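Long-range contact in probable ATP-dependent kinase TDA10 (Saccharomyces cerevisiae, PDB 1ODF), which is probably an ATP-dependent kinase of the GLYK family whose substrate is not yet known: residues T7-Y19 against A269-V281. Sequence-based numbering, arbitrary orientation.
Sequences TVLDYTIEFLDKY and ATLTLGIDSNRNV
One face of the F15 ring lies over L271 CB, which stands 3.7 Å from the ring centroid and only 8° off the ring normal, a CH-pi contact. F15 projects toward the strand, CG opposite its backbone N (chi1 166°), and the two side chains slide past each other in opposite directions, bringing L271 CD2 to 3.7 Å from F15 CB. At the edge of the same ring, near its plane, lies the carbonyl oxygen of A269. One turn on, Y19 lays a ring face over A269 CB, which sits 4.0 Å from the centroid and is displaced toward the rim. Toward the helix start branched aliphatic side chains take over most of the contact: L273 divides its methyls between two helix residues, CD1 against V8 CB (3.7 Å) and CD2 against Y11 CB (3.9 Å). Past the type I turn D276-R279, the chain returns and V281 repeats the fork, CG2 meeting V8 CG1 at 3.7 Å and CG1 lying near Y11 CE1. T12, whose OG1 has methyls of L271 and L273 nearby, turns its hydroxyl back to V8 O (2.7 Å), approaching from above the carbonyl plane; V8 O also accepts from T12 N. T7 and D10 form a capping box at the helix start. Helix 8-19 runs nearly antiparallel to strand 269-275 (171°), with axes 9.7 Å apart, packed on one face of the mixed sheet, consistent with a P-loop kinase fold close to that of pantothenate kinase. Strand 269-275 lies between strands 204-211 and 281-287, to which F15 and Y19 respectively extend the packing through I207 and T286, while V8, L16 and I13 lean on helix 44-59, whose first residues belong to the predicted ATP-binding site.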
ATOM      1  N   THR A   7     -17.488  -8.065   9.815  1.00 48.11           N
ATOM      2  CA  THR A   7     -16.574  -6.944   9.615  1.00 46.20           C
ATOM      3  C   THR A   7     -15.657  -7.219   8.426  1.00 42.82           C
ATOM      4  O   THR A   7     -15.677  -8.308   7.856  1.00 40.40           O
ATOM      5  CB  THR A   7     -15.678  -6.742  10.847  1.00 45.85           C
ATOM      6  OG1 THR A   7     -14.912  -7.936  11.061  1.00 47.90           O
ATOM      7  CG2 THR A   7     -16.519  -6.460  12.089  1.00 42.21           C
ATOM      8  N   VAL A   8     -14.850  -6.229   8.066  1.00 41.83           N
ATOM      9  CA  VAL A   8     -13.919  -6.391   6.959  1.00 41.23           C
ATOM     10  C   VAL A   8     -13.022  -7.585   7.260  1.00 40.10           C
ATOM     11  O   VAL A   8     -12.679  -8.356   6.368  1.00 40.00           O
ATOM     12  CB  VAL A   8     -13.044  -5.136   6.771  1.00 41.19           C
ATOM     13  CG1 VAL A   8     -13.907  -3.944   6.425  1.00 38.12           C
ATOM     14  CG2 VAL A   8     -12.263  -4.859   8.029  1.00 43.50           C
ATOM     15  N   LEU A   9     -12.666  -7.738   8.533  1.00 39.30           N
ATOM     16  CA  LEU A   9     -11.815  -8.832   8.987  1.00 38.33           C
ATOM     17  C   LEU A   9     -12.482 -10.183   8.705  1.00 40.09           C
ATOM     18  O   LEU A   9     -11.848 -11.116   8.209  1.00 37.76           O
ATOM     19  CB  LEU A   9     -11.573  -8.712  10.489  1.00 37.16           C
ATOM     20  CG  LEU A   9     -10.185  -9.011  11.067  1.00 39.43           C
ATOM     21  CD1 LEU A   9     -10.374  -9.455  12.518  1.00 40.52           C
ATOM     22  CD2 LEU A   9      -9.457 -10.092  10.290  1.00 36.82           C
ATOM     23  N   ASP A  10     -13.764 -10.275   9.049  1.00 40.40           N
ATOM     24  CA  ASP A  10     -14.536 -11.489   8.844  1.00 40.63           C
ATOM     25  C   ASP A  10     -14.488 -11.914   7.379  1.00 39.92           C
ATOM     26  O   ASP A  10     -14.232 -13.078   7.065  1.00 37.63           O
ATOM     27  CB  ASP A  10     -15.988 -11.250   9.260  1.00 44.03           C
ATOM     28  CG  ASP A  10     -16.150 -11.086  10.765  1.00 47.03           C
ATOM     29  OD1 ASP A  10     -17.223 -10.607  11.186  1.00 48.97           O
ATOM     30  OD2 ASP A  10     -15.219 -11.442  11.526  1.00 49.78           O
ATOM     31  N   TYR A  11     -14.734 -10.963   6.486  1.00 37.57           N
ATOM     32  CA  TYR A  11     -14.717 -11.255   5.067  1.00 37.70           C
ATOM     33  C   TYR A  11     -13.318 -11.604   4.586  1.00 35.93           C
ATOM     34  O   TYR A  11     -13.135 -12.533   3.799  1.00 33.34           O
ATOM     35  CB  TYR A  11     -15.247 -10.065   4.272  1.00 40.21           C
ATOM     36  CG  TYR A  11     -16.742  -9.900   4.368  1.00 44.86           C
ATOM     37  CD1 TYR A  11     -17.306  -8.842   5.082  1.00 45.80           C
ATOM     38  CD2 TYR A  11     -17.599 -10.808   3.746  1.00 46.87           C
ATOM     39  CE1 TYR A  11     -18.683  -8.690   5.172  1.00 47.30           C
ATOM     40  CE2 TYR A  11     -18.976 -10.668   3.830  1.00 48.10           C
ATOM     41  CZ  TYR A  11     -19.512  -9.608   4.544  1.00 49.64           C
ATOM     42  OH  TYR A  11     -20.881  -9.467   4.624  1.00 52.95           O
ATOM     43  N   THR A  12     -12.333 -10.856   5.064  1.00 34.36           N
ATOM     44  CA  THR A  12     -10.958 -11.086   4.657  1.00 35.87           C
ATOM     45  C   THR A  12     -10.444 -12.479   5.052  1.00 35.75           C
ATOM     46  O   THR A  12      -9.830 -13.163   4.234  1.00 35.36           O
ATOM     47  CB  THR A  12     -10.036  -9.997   5.231  1.00 35.38           C
ATOM     48  OG1 THR A  12     -10.476  -8.710   4.766  1.00 36.16           O
ATOM     49  CG2 THR A  12      -8.603 -10.226   4.779  1.00 34.84           C
ATOM     50  N   ILE A  13     -10.707 -12.888   6.294  1.00 34.50           N
ATOM     51  CA  ILE A  13     -10.283 -14.190   6.797  1.00 35.84           C
ATOM     52  C   ILE A  13     -11.000 -15.290   6.026  1.00 38.83           C
ATOM     53  O   ILE A  13     -10.415 -16.315   5.685  1.00 40.69           O
ATOM     54  CB  ILE A  13     -10.609 -14.344   8.307  1.00 36.70           C
ATOM     55  CG1 ILE A  13      -9.704 -13.426   9.134  1.00 35.55           C
ATOM     56  CG2 ILE A  13     -10.446 -15.806   8.739  1.00 36.32           C
ATOM     57  CD1 ILE A  13      -9.941 -13.516  10.631  1.00 33.41           C
ATOM     58  N   GLU A  14     -12.281 -15.065   5.771  1.00 39.61           N
ATOM     59  CA  GLU A  14     -13.107 -15.998   5.029  1.00 41.09           C
ATOM     60  C   GLU A  14     -12.453 -16.237   3.662  1.00 40.51           C
ATOM     61  O   GLU A  14     -12.195 -17.378   3.263  1.00 39.36           O
ATOM     62  CB  GLU A  14     -14.498 -15.383   4.877  1.00 44.79           C
ATOM     63  CG  GLU A  14     -15.444 -16.072   3.917  1.00 50.81           C
ATOM     64  CD  GLU A  14     -16.797 -15.373   3.867  1.00 55.38           C
ATOM     65  OE1 GLU A  14     -17.477 -15.323   4.921  1.00 57.65           O
ATOM     66  OE2 GLU A  14     -17.176 -14.867   2.784  1.00 54.92           O
ATOM     67  N   PHE A  15     -12.178 -15.141   2.963  1.00 38.35           N
ATOM     68  CA  PHE A  15     -11.550 -15.179   1.652  1.00 35.65           C
ATOM     69  C   PHE A  15     -10.175 -15.865   1.673  1.00 36.01           C
ATOM     70  O   PHE A  15      -9.901 -16.738   0.853  1.00 33.14           O
ATOM     71  CB  PHE A  15     -11.434 -13.739   1.126  1.00 35.29           C
ATOM     72  CG  PHE A  15     -10.506 -13.574  -0.054  1.00 36.38           C
ATOM     73  CD1 PHE A  15      -9.252 -12.986   0.110  1.00 36.00           C
ATOM     74  CD2 PHE A  15     -10.901 -13.961  -1.337  1.00 35.50           C
ATOM     75  CE1 PHE A  15      -8.407 -12.778  -0.993  1.00 36.54           C
ATOM     76  CE2 PHE A  15     -10.059 -13.758  -2.445  1.00 32.98           C
ATOM     77  CZ  PHE A  15      -8.818 -13.166  -2.273  1.00 32.80           C
ATOM     78  N   LEU A  16      -9.320 -15.483   2.616  1.00 35.96           N
ATOM     79  CA  LEU A  16      -7.980 -16.060   2.682  1.00 38.97           C
ATOM     80  C   LEU A  16      -7.913 -17.501   3.161  1.00 39.78           C
ATOM     81  O   LEU A  16      -7.055 -18.261   2.699  1.00 40.11           O
ATOM     82  CB  LEU A  16      -7.063 -15.183   3.542  1.00 37.40           C
ATOM     83  CG  LEU A  16      -6.710 -13.822   2.922  1.00 38.85           C
ATOM     84  CD1 LEU A  16      -5.789 -13.039   3.855  1.00 35.51           C
ATOM     85  CD2 LEU A  16      -6.053 -14.033   1.558  1.00 34.52           C
ATOM     86  N   ASP A  17      -8.810 -17.883   4.069  1.00 40.12           N
ATOM     87  CA  ASP A  17      -8.825 -19.249   4.593  1.00 41.88           C
ATOM     88  C   ASP A  17      -9.245 -20.254   3.529  1.00 41.71           C
ATOM     89  O   ASP A  17      -9.083 -21.463   3.701  1.00 41.58           O
ATOM     90  CB  ASP A  17      -9.750 -19.359   5.809  1.00 44.13           C
ATOM     91  CG  ASP A  17      -9.087 -18.894   7.098  1.00 46.33           C
ATOM     92  OD1 ASP A  17      -7.898 -18.499   7.061  1.00 48.13           O
ATOM     93  OD2 ASP A  17      -9.762 -18.926   8.151  1.00 47.38           O
ATOM     94  N   LYS A  18      -9.798 -19.752   2.432  1.00 41.77           N
ATOM     95  CA  LYS A  18     -10.193 -20.619   1.334  1.00 39.86           C
ATOM     96  C   LYS A  18      -9.076 -20.645   0.296  1.00 38.59           C
ATOM     97  O   LYS A  18      -8.611 -21.714  -0.117  1.00 37.87           O
ATOM     98  CB  LYS A  18     -11.480 -20.118   0.660  1.00 39.25           C
ATOM     99  CG  LYS A  18     -11.689 -20.711  -0.738  1.00 40.34           C
ATOM    100  CD  LYS A  18     -12.977 -20.237  -1.405  1.00 42.39           C
ATOM    101  CE  LYS A  18     -13.051 -20.681  -2.874  1.00 44.16           C
ATOM    102  NZ  LYS A  18     -12.988 -22.165  -3.060  1.00 46.09           N
ATOM    103  N   TYR A  19      -8.629 -19.459  -0.104  1.00 35.00           N
ATOM    104  CA  TYR A  19      -7.612 -19.366  -1.138  1.00 34.80           C
ATOM    105  C   TYR A  19      -6.170 -19.728  -0.806  1.00 33.99           C
ATOM    106  O   TYR A  19      -5.476 -20.284  -1.656  1.00 32.30           O
ATOM    107  CB  TYR A  19      -7.670 -17.988  -1.798  1.00 34.33           C
ATOM    108  CG  TYR A  19      -8.875 -17.831  -2.702  1.00 35.69           C
ATOM    109  CD1 TYR A  19     -10.095 -17.367  -2.207  1.00 36.56           C
ATOM    110  CD2 TYR A  19      -8.810 -18.207  -4.046  1.00 35.08           C
ATOM    111  CE1 TYR A  19     -11.229 -17.284  -3.034  1.00 36.55           C
ATOM    112  CE2 TYR A  19      -9.925 -18.130  -4.874  1.00 36.71           C
ATOM    113  CZ  TYR A  19     -11.130 -17.668  -4.364  1.00 36.14           C
ATOM    114  OH  TYR A  19     -12.220 -17.592  -5.194  1.00 34.70           O
ATOM    115  N   ALA A 269      -6.771 -14.167  -7.314  1.00 32.49           N
ATOM    116  CA  ALA A 269      -8.124 -13.776  -6.936  1.00 33.03           C
ATOM    117  C   ALA A 269      -8.057 -12.458  -6.175  1.00 31.61           C
ATOM    118  O   ALA A 269      -7.008 -12.093  -5.628  1.00 29.77           O
ATOM    119  CB  ALA A 269      -8.781 -14.864  -6.070  1.00 28.59           C
ATOM    120  N   THR A 270      -9.174 -11.741  -6.160  1.00 31.56           N
ATOM    121  CA  THR A 270      -9.249 -10.464  -5.470  1.00 33.70           C
ATOM    122  C   THR A 270     -10.571 -10.302  -4.738  1.00 35.92           C
ATOM    123  O   THR A 270     -11.644 -10.621  -5.266  1.00 37.80           O
ATOM    124  CB  THR A 270      -9.094  -9.268  -6.442  1.00 33.57           C
ATOM    125  OG1 THR A 270      -7.803  -9.308  -7.067  1.00 33.26           O
ATOM    126  CG2 THR A 270      -9.222  -7.946  -5.682  1.00 34.10           C
ATOM    127  N   LEU A 271     -10.478  -9.821  -3.504  1.00 35.28           N
ATOM    128  CA  LEU A 271     -11.647  -9.558  -2.685  1.00 35.46           C
ATOM    129  C   LEU A 271     -11.799  -8.043  -2.608  1.00 36.36           C
ATOM    130  O   LEU A 271     -10.871  -7.348  -2.193  1.00 37.71           O
ATOM    131  CB  LEU A 271     -11.465 -10.125  -1.273  1.00 34.04           C
ATOM    132  CG  LEU A 271     -12.463  -9.634  -0.206  1.00 33.41           C
ATOM    133  CD1 LEU A 271     -13.848 -10.156  -0.516  1.00 30.62           C
ATOM    134  CD2 LEU A 271     -12.021 -10.108   1.182  1.00 34.09           C
ATOM    135  N   THR A 272     -12.953  -7.529  -3.026  1.00 35.80           N
ATOM    136  CA  THR A 272     -13.195  -6.092  -2.961  1.00 36.75           C
ATOM    137  C   THR A 272     -14.278  -5.818  -1.917  1.00 37.16           C
ATOM    138  O   THR A 272     -15.344  -6.442  -1.919  1.00 34.38           O
ATOM    139  CB  THR A 272     -13.641  -5.496  -4.332  1.00 36.79           C
ATOM    140  OG1 THR A 272     -12.608  -5.686  -5.312  1.00 33.38           O
ATOM    141  CG2 THR A 272     -13.914  -4.003  -4.193  1.00 35.46           C
ATOM    142  N   LEU A 273     -13.984  -4.887  -1.016  1.00 39.24           N
ATOM    143  CA  LEU A 273     -14.906  -4.522   0.048  1.00 38.27           C
ATOM    144  C   LEU A 273     -15.263  -3.048  -0.028  1.00 39.19           C
ATOM    145  O   LEU A 273     -14.378  -2.184  -0.070  1.00 37.86           O
ATOM    146  CB  LEU A 273     -14.282  -4.796   1.418  1.00 41.31           C
ATOM    147  CG  LEU A 273     -13.795  -6.195   1.795  1.00 41.15           C
ATOM    148  CD1 LEU A 273     -13.254  -6.153   3.211  1.00 42.49           C
ATOM    149  CD2 LEU A 273     -14.927  -7.196   1.698  1.00 43.80           C
ATOM    150  N   GLY A 274     -16.561  -2.768  -0.053  1.00 38.25           N
ATOM    151  CA  GLY A 274     -17.017  -1.394  -0.093  1.00 38.78           C
ATOM    152  C   GLY A 274     -17.417  -0.998   1.312  1.00 38.47           C
ATOM    153  O   GLY A 274     -18.254  -1.662   1.917  1.00 37.99           O
ATOM    154  N   ILE A 275     -16.820   0.065   1.845  1.00 40.15           N
ATOM    155  CA  ILE A 275     -17.149   0.495   3.203  1.00 42.11           C
ATOM    156  C   ILE A 275     -17.581   1.950   3.256  1.00 42.57           C
ATOM    157  O   ILE A 275     -17.185   2.756   2.415  1.00 38.28           O
ATOM    158  CB  ILE A 275     -15.961   0.307   4.168  1.00 43.83           C
ATOM    159  CG1 ILE A 275     -14.873   1.345   3.875  1.00 45.79           C
ATOM    160  CG2 ILE A 275     -15.409  -1.097   4.031  1.00 45.55           C
ATOM    161  CD1 ILE A 275     -13.712   1.311   4.857  1.00 46.75           C
ATOM    162  N   ASP A 276     -18.391   2.274   4.263  1.00 46.45           N
ATOM    163  CA  ASP A 276     -18.907   3.629   4.449  1.00 50.69           C
ATOM    164  C   ASP A 276     -18.105   4.420   5.481  1.00 52.77           C
ATOM    165  O   ASP A 276     -17.138   3.910   6.056  1.00 51.94           O
ATOM    166  CB  ASP A 276     -20.376   3.569   4.879  1.00 52.87           C
ATOM    167  CG  ASP A 276     -20.566   2.924   6.253  1.00 56.27           C
ATOM    168  OD1 ASP A 276     -21.732   2.642   6.615  1.00 57.65           O
ATOM    169  OD2 ASP A 276     -19.566   2.702   6.975  1.00 55.51           O
ATOM    170  N   SER A 277     -18.521   5.664   5.713  1.00 55.36           N
ATOM    171  CA  SER A 277     -17.865   6.551   6.674  1.00 57.26           C
ATOM    172  C   SER A 277     -17.502   5.844   7.978  1.00 57.93           C
ATOM    173  O   SER A 277     -16.414   6.044   8.512  1.00 59.14           O
ATOM    174  CB  SER A 277     -18.767   7.744   6.982  1.00 57.76           C
ATOM    175  OG  SER A 277     -19.226   8.347   5.784  1.00 62.52           O
ATOM    176  N   ASN A 278     -18.407   5.021   8.493  1.00 59.19           N
ATOM    177  CA  ASN A 278     -18.149   4.300   9.740  1.00 60.97           C
ATOM    178  C   ASN A 278     -17.377   3.006   9.525  1.00 61.55           C
ATOM    179  O   ASN A 278     -17.353   2.140  10.403  1.00 62.38           O
ATOM    180  CB  ASN A 278     -19.460   3.970  10.460  1.00 62.72           C
ATOM    181  CG  ASN A 278     -20.056   5.167  11.167  1.00 64.56           C
ATOM    182  OD1 ASN A 278     -21.029   5.035  11.910  1.00 67.13           O
ATOM    183  ND2 ASN A 278     -19.479   6.346  10.941  1.00 63.94           N
ATOM    184  N   ARG A 279     -16.744   2.882   8.362  1.00 61.06           N
ATOM    185  CA  ARG A 279     -15.978   1.689   8.018  1.00 60.63           C
ATOM    186  C   ARG A 279     -16.889   0.468   7.978  1.00 58.53           C
ATOM    187  O   ARG A 279     -16.431  -0.655   8.179  1.00 58.85           O
ATOM    188  CB  ARG A 279     -14.853   1.442   9.030  1.00 62.06           C
ATOM    189  CG  ARG A 279     -14.231   2.702   9.602  1.00 66.14           C
ATOM    190  CD  ARG A 279     -13.617   3.585   8.533  1.00 69.04           C
ATOM    191  NE  ARG A 279     -13.296   4.913   9.054  1.00 72.20           N
ATOM    192  CZ  ARG A 279     -12.488   5.144  10.087  1.00 72.98           C
ATOM    193  NH1 ARG A 279     -11.904   4.136  10.726  1.00 74.09           N
ATOM    194  NH2 ARG A 279     -12.271   6.390  10.490  1.00 73.30           N
ATOM    195  N   ASN A 280     -18.177   0.694   7.729  1.00 57.62           N
ATOM    196  CA  ASN A 280     -19.148  -0.397   7.643  1.00 56.59           C
ATOM    197  C   ASN A 280     -19.239  -0.916   6.208  1.00 54.23           C
ATOM    198  O   ASN A 280     -19.302  -0.133   5.258  1.00 52.16           O
ATOM    199  CB  ASN A 280     -20.539   0.071   8.089  1.00 60.85           C
ATOM    200  CG  ASN A 280     -20.657   0.229   9.597  1.00 63.03           C
ATOM    201  OD1 ASN A 280     -20.420  -0.716  10.358  1.00 64.54           O
ATOM    202  ND2 ASN A 280     -21.039   1.427  10.037  1.00 64.22           N
ATOM    203  N   VAL A 281     -19.262  -2.238   6.064  1.00 52.19           N
ATOM    204  CA  VAL A 281     -19.341  -2.881   4.756  1.00 51.30           C
ATOM    205  C   VAL A 281     -20.754  -2.869   4.170  1.00 51.41           C
ATOM    206  O   VAL A 281     -21.691  -3.380   4.782  1.00 51.25           O
ATOM    207  CB  VAL A 281     -18.887  -4.350   4.837  1.00 50.64           C
ATOM    208  CG1 VAL A 281     -18.999  -5.007   3.468  1.00 50.92           C
ATOM    209  CG2 VAL A 281     -17.465  -4.427   5.362  1.00 50.15           C
TER
HETATM  210  O   HOH W   1     -15.506  -3.819   9.189  1.00 53.37           O